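Local coordinates for DNA-binding transcriptional repressor YiaJ (Escherichia coli, PDB 1YSQ), which represses transcription of the yiaKLMNOPQRS operon, which may serve the use of 2,3-diketo-L-gulonate, and is represented here by its C-terminal, effector-binding-type IclR domain, at residues N30-E35 with Q60-Y65; L64-M69 with Q94-N99; G70-A75 with C132-V137; Y146-S151 with E171-I176. All coordinates share one frame; numbering follows the deposited sequence.

Interaction 1 of 4, residues N30-E35 with Q60-Y65; sequences NFSSRE and QHMPLY. With PO4 (phosphate ion), chain D.
H61 meets E35 through its ring atom CE1, which lies 3.6 Å from E35 OE1, with the carboxylate and imidazole planes turned 82° apart. The E35 chain reaches this point by being extended, CG anti to the backbone N (chi1 -179°). The same carboxylate oxygen is hydrogen-bonded to H38 NE2, and the ring of H38 stacks on that of H61, so the acid sits beside a pair of imidazoles rather than a single one. One residue on, M62 turns to the apolar work: its terminal methyl CE is modelled 3.7 Å from S32 CB, though the M62 side chain is strained and its exact placement doubtful. S32 meets it through its carbon, while its OG is hydrogen-bonded to Y73 OH. L64 then sets CD1 3.5 Å from R34 NH2, the two side chains crossing at about a right angle. Extended from CG to NE, the arginine carries NH1 out to a phosphate probably taken from the crystallisation liquor; the bond from R34 NH1 to its O4 is short at 2.7 Å but weak in angle (129°), with O4 near the guanidinium plane at its edge. R34 NE holds D36 O, and Y81 makes a cation-pi contact. With the guanidinium cut back to an alanine here, the D36 carbonyl would probably lose its donor, the phosphate this charge, and L64 CD1 its neighbour. Strands 28-35 and 61-63 both flank strand 38-45, and such side-chain contacts across an intervening strand belong to the antiparallel sheet of the GAF-like IclR C-terminal domain.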
loop_
_atom_site.group_PDB
_atom_site.type_symbol
_atom_site.label_atom_id
_atom_site.label_comp_id
_atom_site.label_asym_id
_atom_site.label_seq_id
_atom_site.Cartn_x
_atom_site.Cartn_y
_atom_site.Cartn_z
ATOM N N ASN A 30 4.172 -5.984 -2.009
ATOM C CA ASN A 30 2.792 -6.300 -1.613
ATOM C C ASN A 30 1.840 -5.778 -2.665
ATOM O O ASN A 30 2.050 -4.694 -3.225
ATOM C CB ASN A 30 2.423 -5.595 -0.294
ATOM C CG ASN A 30 3.478 -5.773 0.781
ATOM O OD1 ASN A 30 4.213 -4.841 1.130
ATOM N ND2 ASN A 30 3.565 -6.972 1.304
ATOM N N PHE A 31 0.772 -6.530 -2.898
ATOM C CA PHE A 31 -0.253 -6.114 -3.857
ATOM C C PHE A 31 -1.610 -6.433 -3.257
ATOM O O PHE A 31 -1.904 -7.591 -2.940
ATOM C CB PHE A 31 -0.050 -6.859 -5.179
ATOM C CG PHE A 31 -0.965 -6.418 -6.283
ATOM C CD1 PHE A 31 -0.936 -5.108 -6.761
ATOM C CD2 PHE A 31 -1.829 -7.320 -6.881
ATOM C CE1 PHE A 31 -1.793 -4.697 -7.805
ATOM C CE2 PHE A 31 -2.680 -6.907 -7.935
ATOM C CZ PHE A 31 -2.658 -5.599 -8.382
ATOM N N SER A 32 -2.421 -5.396 -3.073
ATOM C CA SER A 32 -3.716 -5.564 -2.437
ATOM C C SER A 32 -4.870 -5.117 -3.327
ATOM O O SER A 32 -4.658 -4.397 -4.315
ATOM C CB SER A 32 -3.759 -4.794 -1.111
ATOM O OG SER A 32 -3.913 -3.396 -1.369
ATOM N N SER A 33 -6.076 -5.569 -2.965
ATOM C CA SER A 33 -7.327 -5.022 -3.482
ATOM C C SER A 33 -8.041 -4.376 -2.301
ATOM O O SER A 33 -7.688 -4.613 -1.137
ATOM C CB SER A 33 -8.204 -6.123 -4.097
ATOM O OG SER A 33 -8.535 -7.094 -3.101
ATOM N N ARG A 34 -9.012 -3.522 -2.593
ATOM C CA ARG A 34 -9.868 -2.986 -1.551
ATOM C C ARG A 34 -11.114 -3.839 -1.375
ATOM O O ARG A 34 -11.763 -4.205 -2.344
ATOM C CB ARG A 34 -10.280 -1.540 -1.860
ATOM C CG ARG A 34 -10.801 -0.822 -0.617
ATOM C CD ARG A 34 -11.678 0.370 -0.900
ATOM N NE ARG A 34 -12.159 0.922 0.362
ATOM C CZ ARG A 34 -12.419 2.206 0.581
ATOM N NH1 ARG A 34 -12.248 3.107 -0.385
ATOM N NH2 ARG A 34 -12.841 2.591 1.777
ATOM N N GLU A 35 -11.442 -4.160 -0.128
ATOM C CA GLU A 35 -12.735 -4.761 0.174
ATOM C C GLU A 35 -13.404 -3.924 1.249
ATOM O O GLU A 35 -13.351 -4.264 2.433
ATOM C CB GLU A 35 -12.566 -6.216 0.618
ATOM C CG GLU A 35 -13.850 -6.950 0.942
ATOM C CD GLU A 35 -13.596 -8.426 1.179
ATOM O OE1 GLU A 35 -13.140 -8.803 2.290
ATOM O OE2 GLU A 35 -13.828 -9.203 0.239
ATOM N N GLN A 60 -4.376 -12.015 3.946
ATOM C CA GLN A 60 -4.485 -11.155 5.123
ATOM C C GLN A 60 -5.443 -9.975 4.868
ATOM O O GLN A 60 -5.434 -9.398 3.770
ATOM C CB GLN A 60 -3.120 -10.610 5.514
ATOM C CG GLN A 60 -3.112 -9.789 6.807
ATOM C CD GLN A 60 -1.707 -9.374 7.196
ATOM O OE1 GLN A 60 -0.847 -9.218 6.334
ATOM N NE2 GLN A 60 -1.469 -9.198 8.487
ATOM N N HIS A 61 -6.231 -9.622 5.884
ATOM C CA HIS A 61 -7.053 -8.406 5.859
ATOM C C HIS A 61 -6.372 -7.338 6.692
ATOM O O HIS A 61 -6.100 -7.526 7.873
ATOM C CB HIS A 61 -8.455 -8.660 6.403
ATOM C CG HIS A 61 -9.296 -9.551 5.538
ATOM N ND1 HIS A 61 -10.656 -9.686 5.725
ATOM C CD2 HIS A 61 -8.984 -10.329 4.473
ATOM C CE1 HIS A 61 -11.144 -10.515 4.818
ATOM N NE2 HIS A 61 -10.153 -10.908 4.036
ATOM N N MET A 62 -6.084 -6.216 6.040
ATOM C CA MET A 62 -5.280 -5.172 6.604
ATOM C C MET A 62 -6.255 -3.956 6.908
ATOM O O MET A 62 -6.970 -3.512 5.995
ATOM C CB MET A 62 -4.071 -4.973 5.598
ATOM C CG MET A 62 -3.616 -6.333 4.445
ATOM S SD MET A 62 -2.109 -5.702 3.917
ATOM C CE MET A 62 -2.523 -5.403 2.331
ATOM N N PRO A 63 -6.379 -3.459 8.166
ATOM C CA PRO A 63 -7.293 -2.315 8.426
ATOM C C PRO A 63 -6.855 -1.052 7.673
ATOM O O PRO A 63 -5.652 -0.811 7.508
ATOM C CB PRO A 63 -7.170 -2.065 9.937
ATOM C CG PRO A 63 -6.576 -3.325 10.503
ATOM C CD PRO A 63 -5.685 -3.877 9.402
ATOM N N LEU A 64 -7.813 -0.271 7.199
ATOM C CA LEU A 64 -7.482 0.900 6.375
ATOM C C LEU A 64 -6.582 1.921 7.077
ATOM O O LEU A 64 -5.694 2.492 6.440
ATOM C CB LEU A 64 -8.754 1.595 5.872
ATOM C CG LEU A 64 -9.690 0.776 4.946
ATOM C CD1 LEU A 64 -10.849 1.650 4.481
ATOM C CD2 LEU A 64 -8.985 0.151 3.762
ATOM N N TYR A 65 -6.811 2.141 8.377
ATOM C CA TYR A 65 -6.196 3.273 9.089
ATOM C C TYR A 65 -4.689 3.120 9.347
ATOM O O TYR A 65 -4.004 4.111 9.564
ATOM C CB TYR A 65 -6.930 3.553 10.414
ATOM C CG TYR A 65 -6.480 2.655 11.546
ATOM C CD1 TYR A 65 -5.577 3.113 12.516
ATOM C CD2 TYR A 65 -6.939 1.337 11.632
ATOM C CE1 TYR A 65 -5.130 2.278 13.547
ATOM C CE2 TYR A 65 -6.517 0.491 12.661
ATOM C CZ TYR A 65 -5.604 0.970 13.611
ATOM O OH TYR A 65 -5.200 0.137 14.635
HETATM P P PO4 D . -11.205 3.668 -3.834
HETATM O O1 PO4 D . -10.311 2.468 -3.601
HETATM O O2 PO4 D . -10.537 4.922 -3.296
HETATM O O3 PO4 D . -11.503 3.808 -5.313
HETATM O O4 PO4 D . -12.471 3.421 -3.041
#

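Interaction 2 of 4, residues L64-M69 with Q94-N99; sequences LYCSAM and QPLTRN. With PO4 (phosphate ion), chain B.
Y65 reaches Q94 with its hydroxyl from the turn that leads into helix 68-75, whose N-cap is S67, its OG accepting from G70 N. The buried side of the contact is the tighter: the ring of Y65 is backed on one face by C66 CB, 3.8 Å above the plane and over its centre, while T100 and W86 also pack on it. Y65 OH lies 3.1 Å from Q94 O, a probable hydrogen bond, its one proton having another acceptor within reach; the carbonyl oxygen is at the ring edge, near its plane. Q94 and L96 form the exposed side, where apolar contacts are longer: L96 sets CG 3.8 Å from Y65 OH and CD1 no nearer than 4.0 Å to C66 SG. A phenylalanine at Y65 would probably leave Q94 O without this mate and the loop 94-99 less firmly tied to the turn. The other end of 64-69 turns its N-H groups to a phosphate, probably from the crystallisation liquor: S67 OG, anti to its own N at chi1 164°, lies within bonding distance of two oxygens, A68 N donates to O1, and M69 N gives O2 a nearly straight bond, 2.7 Å at 172°.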
loop_
_atom_site.group_PDB
_atom_site.type_symbol
_atom_site.label_atom_id
_atom_site.label_comp_id
_atom_site.label_asym_id
_atom_site.label_seq_id
_atom_site.Cartn_x
_atom_site.Cartn_y
_atom_site.Cartn_z
ATOM N N LEU A 64 -7.813 -0.271 7.199
ATOM C CA LEU A 64 -7.482 0.900 6.375
ATOM C C LEU A 64 -6.582 1.921 7.077
ATOM O O LEU A 64 -5.694 2.492 6.440
ATOM C CB LEU A 64 -8.754 1.595 5.872
ATOM C CG LEU A 64 -9.690 0.776 4.946
ATOM C CD1 LEU A 64 -10.849 1.650 4.481
ATOM C CD2 LEU A 64 -8.985 0.151 3.762
ATOM N N TYR A 65 -6.811 2.141 8.377
ATOM C CA TYR A 65 -6.196 3.273 9.089
ATOM C C TYR A 65 -4.689 3.120 9.347
ATOM O O TYR A 65 -4.004 4.111 9.564
ATOM C CB TYR A 65 -6.930 3.553 10.414
ATOM C CG TYR A 65 -6.480 2.655 11.546
ATOM C CD1 TYR A 65 -5.577 3.113 12.516
ATOM C CD2 TYR A 65 -6.939 1.337 11.632
ATOM C CE1 TYR A 65 -5.130 2.278 13.547
ATOM C CE2 TYR A 65 -6.517 0.491 12.661
ATOM C CZ TYR A 65 -5.604 0.970 13.611
ATOM O OH TYR A 65 -5.200 0.137 14.635
ATOM N N CYS A 66 -4.189 1.879 9.340
ATOM C CA CYS A 66 -2.781 1.605 9.683
ATOM C C CYS A 66 -2.009 0.942 8.527
ATOM O O CYS A 66 -0.862 0.548 8.693
ATOM C CB CYS A 66 -2.690 0.760 10.979
ATOM S SG CYS A 66 -3.587 -0.804 10.868
ATOM N N SER A 67 -2.654 0.837 7.364
ATOM C CA SER A 67 -2.072 0.254 6.153
ATOM C C SER A 67 -1.805 1.386 5.176
ATOM O O SER A 67 -2.711 2.175 4.882
ATOM C CB SER A 67 -3.046 -0.757 5.529
ATOM O OG SER A 67 -2.730 -1.086 4.183
ATOM N N ALA A 68 -0.579 1.466 4.658
ATOM C CA ALA A 68 -0.270 2.487 3.641
ATOM C C ALA A 68 -1.195 2.369 2.416
ATOM O O ALA A 68 -1.747 3.373 1.937
ATOM C CB ALA A 68 1.212 2.436 3.230
ATOM N N MET A 69 -1.360 1.149 1.907
ATOM C CA MET A 69 -2.316 0.882 0.823
ATOM C C MET A 69 -3.758 1.240 1.235
ATOM O O MET A 69 -4.499 1.855 0.451
ATOM C CB MET A 69 -2.205 -0.575 0.360
ATOM C CG MET A 69 -0.880 -0.897 -0.418
ATOM S SD MET A 69 -0.763 -2.604 -1.075
ATOM C CE MET A 69 -0.624 -3.414 0.359
ATOM N N GLN A 94 -6.604 1.569 17.074
ATOM C CA GLN A 94 -5.798 1.468 18.288
ATOM C C GLN A 94 -4.366 1.920 18.025
ATOM O O GLN A 94 -3.854 1.738 16.912
ATOM C CB GLN A 94 -5.814 0.022 18.816
ATOM C CG GLN A 94 -7.189 -0.462 19.325
ATOM C CD GLN A 94 -7.658 0.264 20.583
ATOM O OE1 GLN A 94 -6.850 0.618 21.436
ATOM N NE2 GLN A 94 -8.965 0.486 20.695
ATOM N N PRO A 95 -3.721 2.497 19.037
ATOM C CA PRO A 95 -2.347 2.990 18.894
ATOM C C PRO A 95 -1.333 1.860 18.897
ATOM O O PRO A 95 -0.746 1.555 19.946
ATOM C CB PRO A 95 -2.165 3.885 20.125
ATOM C CG PRO A 95 -3.087 3.286 21.165
ATOM C CD PRO A 95 -4.254 2.730 20.395
ATOM N N LEU A 96 -1.109 1.265 17.731
ATOM C CA LEU A 96 -0.171 0.156 17.593
ATOM C C LEU A 96 1.256 0.577 17.935
ATOM O O LEU A 96 2.002 -0.173 18.585
ATOM C CB LEU A 96 -0.244 -0.440 16.176
ATOM C CG LEU A 96 -1.633 -0.857 15.668
ATOM C CD1 LEU A 96 -1.517 -1.426 14.263
ATOM C CD2 LEU A 96 -2.321 -1.853 16.597
ATOM N N THR A 97 1.638 1.767 17.480
ATOM C CA THR A 97 2.874 2.419 17.924
ATOM C C THR A 97 2.554 3.851 18.258
ATOM O O THR A 97 1.416 4.307 18.052
ATOM C CB THR A 97 3.978 2.406 16.822
ATOM O OG1 THR A 97 3.591 3.266 15.737
ATOM C CG2 THR A 97 4.130 1.041 16.205
ATOM N N ARG A 98 3.569 4.574 18.733
ATOM C CA ARG A 98 3.436 6.002 19.000
ATOM C C ARG A 98 3.134 6.823 17.727
ATOM O O ARG A 98 2.763 7.993 17.812
ATOM C CB ARG A 98 4.717 6.518 19.666
ATOM C CG ARG A 98 5.957 6.395 18.789
ATOM C CD ARG A 98 7.226 6.970 19.406
ATOM N NE ARG A 98 8.388 6.784 18.534
ATOM C CZ ARG A 98 9.431 5.990 18.813
ATOM N NH1 ARG A 98 9.475 5.294 19.947
ATOM N NH2 ARG A 98 10.442 5.886 17.951
ATOM N N ASN A 99 3.306 6.202 16.559
ATOM C CA ASN A 99 3.131 6.871 15.268
ATOM C C ASN A 99 1.806 6.584 14.572
ATOM O O ASN A 99 1.465 7.271 13.612
ATOM C CB ASN A 99 4.272 6.504 14.313
ATOM C CG ASN A 99 5.636 6.780 14.917
ATOM O OD1 ASN A 99 5.920 7.911 15.322
ATOM N ND2 ASN A 99 6.483 5.751 14.992
HETATM P P PO4 B . 0.860 -1.722 3.704
HETATM O O1 PO4 B . 1.326 -0.816 4.857
HETATM O O2 PO4 B . 0.097 -0.969 2.662
HETATM O O3 PO4 B . 2.022 -2.460 3.064
HETATM O O4 PO4 B . -0.069 -2.745 4.338
#

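Interaction 3 of 4, residues G70-A75 with C132-V137; sequences GKIYMA and CIAVPV
Packing of a helix on one face of an antiparallel sheet, a recurrent theme of the GAF-like fold, is carried here by one residue, I72 of helix 68-75, set against A134 and P136 of strand 130-137. The helix and strand segments pass 8.2 Å apart at their axes, crossing at -42°. Each branch of I72 has its own partner. With CG1 anti to the carbonyl carbon (chi1 -75°) and chi2 at 166°, the longer arm runs to the backbone itself: CD1 lies 3.3 Å from A134 C and 3.4 Å from A134 CB, a tight fit over the peptide that joins A134 to V135. The shorter branch, CG2, meets P136 CB at 3.8 Å, the two side chains crossing at about a right angle. The contact is buried and made by van der Waals packing, partly against main-chain atoms. V135 points away from the helix and packs on L166, L169 and A173 of helix 162-182 across the sheet. On the near face, I114 of helix 104-117 closes on I72, A134 touches S149 of strand 146-153, and K71 of helix 68-75 forms salt bridges to E110 of helix 104-117 and to E125.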
loop_
_atom_site.group_PDB
_atom_site.type_symbol
_atom_site.label_atom_id
_atom_site.label_comp_id
_atom_site.label_asym_id
_atom_site.label_seq_id
_atom_site.Cartn_x
_atom_site.Cartn_y
_atom_site.Cartn_z
ATOM N N GLY A 70 -4.140 0.885 2.467
ATOM C CA GLY A 70 -5.458 1.230 3.000
ATOM C C GLY A 70 -5.690 2.741 3.054
ATOM O O GLY A 70 -6.778 3.221 2.733
ATOM N N LYS A 71 -4.657 3.497 3.436
ATOM C CA LYS A 71 -4.760 4.957 3.463
ATOM C C LYS A 71 -4.945 5.525 2.053
ATOM O O LYS A 71 -5.711 6.476 1.852
ATOM C CB LYS A 71 -3.557 5.581 4.176
ATOM C CG LYS A 71 -3.584 5.323 5.688
ATOM C CD LYS A 71 -2.488 6.123 6.431
ATOM C CE LYS A 71 -1.092 5.640 6.021
ATOM N NZ LYS A 71 0.011 6.319 6.767
ATOM N N ILE A 72 -4.288 4.912 1.070
ATOM C CA ILE A 72 -4.504 5.290 -0.335
ATOM C C ILE A 72 -5.972 5.101 -0.721
ATOM O O ILE A 72 -6.582 5.991 -1.304
ATOM C CB ILE A 72 -3.566 4.474 -1.247
ATOM C CG1 ILE A 72 -2.146 5.018 -1.127
ATOM C CG2 ILE A 72 -4.031 4.489 -2.727
ATOM C CD1 ILE A 72 -1.110 4.101 -1.707
ATOM N N TYR A 73 -6.550 3.950 -0.372
ATOM C CA TYR A 73 -7.967 3.720 -0.677
ATOM C C TYR A 73 -8.840 4.806 -0.067
ATOM O O TYR A 73 -9.702 5.346 -0.741
ATOM C CB TYR A 73 -8.415 2.341 -0.186
ATOM C CG TYR A 73 -7.716 1.190 -0.891
ATOM C CD1 TYR A 73 -7.548 1.194 -2.276
ATOM C CD2 TYR A 73 -7.244 0.085 -0.167
ATOM C CE1 TYR A 73 -6.917 0.124 -2.942
ATOM C CE2 TYR A 73 -6.596 -0.990 -0.823
ATOM C CZ TYR A 73 -6.445 -0.962 -2.204
ATOM O OH TYR A 73 -5.833 -2.018 -2.849
ATOM N N MET A 74 -8.614 5.142 1.205
ATOM C CA MET A 74 -9.407 6.226 1.821
ATOM C C MET A 74 -9.135 7.600 1.177
ATOM O O MET A 74 -10.065 8.401 1.002
ATOM C CB MET A 74 -9.198 6.296 3.333
ATOM C CG MET A 74 -9.897 5.136 4.104
ATOM S SD MET A 74 -10.087 5.339 5.923
ATOM C CE MET A 74 -8.506 5.537 6.336
ATOM N N ALA A 75 -7.875 7.864 0.824
ATOM C CA ALA A 75 -7.493 9.161 0.254
ATOM C C ALA A 75 -8.195 9.431 -1.069
ATOM O O ALA A 75 -8.484 10.583 -1.396
ATOM C CB ALA A 75 -5.974 9.252 0.082
ATOM N N CYS A 132 6.824 1.426 5.016
ATOM C CA CYS A 132 6.374 1.027 3.683
ATOM C C CYS A 132 6.142 2.249 2.809
ATOM O O CYS A 132 5.907 3.353 3.327
ATOM C CB CYS A 132 5.070 0.211 3.765
ATOM S SG CYS A 132 5.201 -1.125 4.977
ATOM N N ILE A 133 6.216 2.045 1.491
ATOM C CA ILE A 133 5.832 3.093 0.514
ATOM C C ILE A 133 4.784 2.455 -0.384
ATOM O O ILE A 133 4.982 1.332 -0.841
ATOM C CB ILE A 133 7.033 3.534 -0.357
ATOM C CG1 ILE A 133 8.254 3.866 0.498
ATOM C CG2 ILE A 133 6.663 4.768 -1.234
ATOM C CD1 ILE A 133 9.567 3.807 -0.293
ATOM N N ALA A 134 3.684 3.161 -0.650
ATOM C CA ALA A 134 2.578 2.570 -1.406
ATOM C C ALA A 134 2.072 3.546 -2.474
ATOM O O ALA A 134 2.196 4.778 -2.323
ATOM C CB ALA A 134 1.439 2.178 -0.458
ATOM N N VAL A 135 1.534 2.985 -3.557
ATOM C CA VAL A 135 0.937 3.756 -4.645
ATOM C C VAL A 135 -0.391 3.120 -5.105
ATOM O O VAL A 135 -0.591 1.914 -4.968
ATOM C CB VAL A 135 1.885 3.876 -5.884
ATOM C CG1 VAL A 135 3.103 4.738 -5.577
ATOM C CG2 VAL A 135 2.293 2.489 -6.415
ATOM N N PRO A 136 -1.295 3.928 -5.658
ATOM C CA PRO A 136 -2.537 3.416 -6.260
ATOM C C PRO A 136 -2.320 2.756 -7.624
ATOM O O PRO A 136 -1.368 3.106 -8.317
ATOM C CB PRO A 136 -3.381 4.686 -6.433
ATOM C CG PRO A 136 -2.341 5.799 -6.635
ATOM C CD PRO A 136 -1.217 5.407 -5.710
ATOM N N VAL A 137 -3.182 1.792 -7.975
ATOM C CA VAL A 137 -3.301 1.277 -9.340
ATOM C C VAL A 137 -4.668 1.772 -9.794
ATOM O O VAL A 137 -5.686 1.405 -9.212
ATOM C CB VAL A 137 -3.261 -0.275 -9.392
ATOM C CG1 VAL A 137 -3.571 -0.808 -10.821
ATOM C CG2 VAL A 137 -1.920 -0.783 -8.882
#

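Interaction 4 of 4, residues Y146-S151 with E171-I176; sequences YAVSIS and ETAQAI. With PO4 (phosphate ion), chain B.
V148 offers one methyl, CG2, to two residues a turn apart on helix 162-182, the long C-terminal helix that packs on the sheet of this GAF-like domain. CG2 is 4.4 Å from A173 CB and 4.3 Å from I176 CD1, so a single branch sits over both. These are loose van der Waals distances. V148 accounts for about half of the 112 Å² buried. CG1 stands anti to the backbone N (chi1 -175°), and the other branch is thereby turned to the helix. The small side chain of A173 is consistent with the close approach of helix to strand, the CA atoms of V148 and A173 being 6.7 Å apart, while I176 reaches in with its CD1.

Neighbouring residues surround both partners. Backbone hydrogen bonds join V148 to V135 on the adjacent strand 130-137, while F31 and V137 pack against V148 from the flanking strands. L18 of helix 8-25 touches V148 too, so two helices share this side of the sheet. T172 OG1 is bonded to P168 O, a turn earlier in the helix. Strand alternation turns S149 to the other face, where it packs on M69 of helix 68-75 and where N30 OD1 is a weak partner of its hydroxyl. There S149 OG lies 2.9 Å from O3 of the phosphate bound at the start of that helix.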
loop_
_atom_site.group_PDB
_atom_site.type_symbol
_atom_site.label_atom_id
_atom_site.label_comp_id
_atom_site.label_asym_id
_atom_site.label_seq_id
_atom_site.Cartn_x
_atom_site.Cartn_y
_atom_site.Cartn_z
ATOM N N TYR A 146 -6.920 -1.359 -6.672
ATOM C CA TYR A 146 -5.741 -2.121 -6.217
ATOM C C TYR A 146 -4.648 -1.133 -5.847
ATOM O O TYR A 146 -4.698 0.033 -6.235
ATOM C CB TYR A 146 -5.189 -3.064 -7.302
ATOM C CG TYR A 146 -6.232 -3.957 -7.907
ATOM C CD1 TYR A 146 -6.697 -5.082 -7.225
ATOM C CD2 TYR A 146 -6.785 -3.658 -9.147
ATOM C CE1 TYR A 146 -7.688 -5.883 -7.769
ATOM C CE2 TYR A 146 -7.769 -4.466 -9.698
ATOM C CZ TYR A 146 -8.209 -5.562 -9.006
ATOM O OH TYR A 146 -9.175 -6.347 -9.561
ATOM N N ALA A 147 -3.651 -1.618 -5.116
ATOM C CA ALA A 147 -2.535 -0.780 -4.707
ATOM C C ALA A 147 -1.303 -1.661 -4.546
ATOM O O ALA A 147 -1.413 -2.875 -4.332
ATOM C CB ALA A 147 -2.877 -0.052 -3.394
ATOM N N VAL A 148 -0.131 -1.047 -4.653
ATOM C CA VAL A 148 1.126 -1.782 -4.556
ATOM C C VAL A 148 1.959 -1.126 -3.465
ATOM O O VAL A 148 1.948 0.096 -3.339
ATOM C CB VAL A 148 1.953 -1.689 -5.873
ATOM C CG1 VAL A 148 3.223 -2.575 -5.814
ATOM C CG2 VAL A 148 1.118 -2.037 -7.096
ATOM N N SER A 149 2.705 -1.924 -2.697
ATOM C CA SER A 149 3.612 -1.337 -1.716
ATOM C C SER A 149 4.942 -2.065 -1.608
ATOM O O SER A 149 5.053 -3.230 -2.003
ATOM C CB SER A 149 2.915 -1.206 -0.345
ATOM O OG SER A 149 2.835 -2.451 0.330
ATOM N N ILE A 150 5.960 -1.349 -1.124
ATOM C CA ILE A 150 7.260 -1.938 -0.814
ATOM C C ILE A 150 7.450 -1.848 0.693
ATOM O O ILE A 150 7.288 -0.765 1.261
ATOM C CB ILE A 150 8.414 -1.159 -1.523
ATOM C CG1 ILE A 150 8.294 -1.263 -3.052
ATOM C CG2 ILE A 150 9.779 -1.671 -1.013
ATOM C CD1 ILE A 150 9.318 -0.374 -3.852
ATOM N N SER A 151 7.799 -2.964 1.351
ATOM C CA SER A 151 8.117 -2.921 2.783
ATOM C C SER A 151 9.615 -3.088 2.942
ATOM O O SER A 151 10.239 -3.865 2.208
ATOM C CB SER A 151 7.418 -4.043 3.584
ATOM O OG SER A 151 6.048 -4.206 3.243
ATOM N N GLU A 171 6.346 3.447 -11.419
ATOM C CA GLU A 171 6.428 2.929 -12.788
ATOM C C GLU A 171 5.757 1.548 -12.891
ATOM O O GLU A 171 5.097 1.243 -13.888
ATOM C CB GLU A 171 7.879 2.877 -13.256
ATOM C CG GLU A 171 8.439 4.255 -13.592
ATOM C CD GLU A 171 9.950 4.275 -13.726
ATOM O OE1 GLU A 171 10.590 3.217 -13.549
ATOM O OE2 GLU A 171 10.495 5.360 -14.001
ATOM N N THR A 172 5.946 0.735 -11.850
ATOM C CA THR A 172 5.317 -0.581 -11.750
ATOM C C THR A 172 3.784 -0.467 -11.724
ATOM O O THR A 172 3.115 -1.125 -12.532
ATOM C CB THR A 172 5.873 -1.321 -10.520
ATOM O OG1 THR A 172 7.288 -1.557 -10.694
ATOM C CG2 THR A 172 5.255 -2.720 -10.369
ATOM N N ALA A 173 3.239 0.372 -10.824
ATOM C CA ALA A 173 1.801 0.603 -10.754
ATOM C C ALA A 173 1.246 1.144 -12.074
ATOM O O ALA A 173 0.184 0.731 -12.502
ATOM C CB ALA A 173 1.444 1.553 -9.607
ATOM N N GLN A 174 1.963 2.070 -12.705
ATOM C CA GLN A 174 1.522 2.649 -13.973
ATOM C C GLN A 174 1.372 1.581 -15.056
ATOM O O GLN A 174 0.386 1.581 -15.788
ATOM C CB GLN A 174 2.499 3.726 -14.450
ATOM C CG GLN A 174 2.363 5.070 -13.727
ATOM C CD GLN A 174 3.544 6.016 -14.014
ATOM O OE1 GLN A 174 4.654 5.569 -14.345
ATOM N NE2 GLN A 174 3.298 7.316 -13.901
ATOM N N ALA A 175 2.350 0.677 -15.145
ATOM C CA ALA A 175 2.330 -0.400 -16.133
ATOM C C ALA A 175 1.122 -1.335 -15.922
ATOM O O ALA A 175 0.401 -1.658 -16.878
ATOM C CB ALA A 175 3.639 -1.183 -16.098
ATOM N N ILE A 176 0.904 -1.741 -14.668
ATOM C CA ILE A 176 -0.277 -2.527 -14.296
ATOM C C ILE A 176 -1.579 -1.794 -14.646
ATOM O O ILE A 176 -2.476 -2.366 -15.261
ATOM C CB ILE A 176 -0.244 -2.896 -12.778
ATOM C CG1 ILE A 176 1.006 -3.736 -12.455
ATOM C CG2 ILE A 176 -1.560 -3.612 -12.354
ATOM C CD1 ILE A 176 1.310 -3.896 -10.947
HETATM P P PO4 B . 0.860 -1.722 3.704
HETATM O O1 PO4 B . 1.326 -0.816 4.857
HETATM O O2 PO4 B . 0.097 -0.969 2.662
HETATM O O3 PO4 B . 2.022 -2.460 3.064
HETATM O O4 PO4 B . -0.069 -2.745 4.338
#

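All four contacts belong to one domain built around an antiparallel sheet. Interactions 1, 3 and 4 reach it directly. Interactions 1 and 2 share L64 and Y65, and helix 68-75 serves both interactions 2 and 3, whose segments alternate along the chain; interaction 4 closes last. Centres of interactions 1 and 3 are about 9 Å apart and those of 3 and 4 about 10 Å, whereas 2 and 4 lie about 20 Å apart on opposite sides of the chain's centre. Yet M69 N donates to, and S149 OG lies close to, one phosphate, probably from the crystallisation liquor. Such a site, between helix start and sheet, is consistent with a pocket for a small anionic ligand.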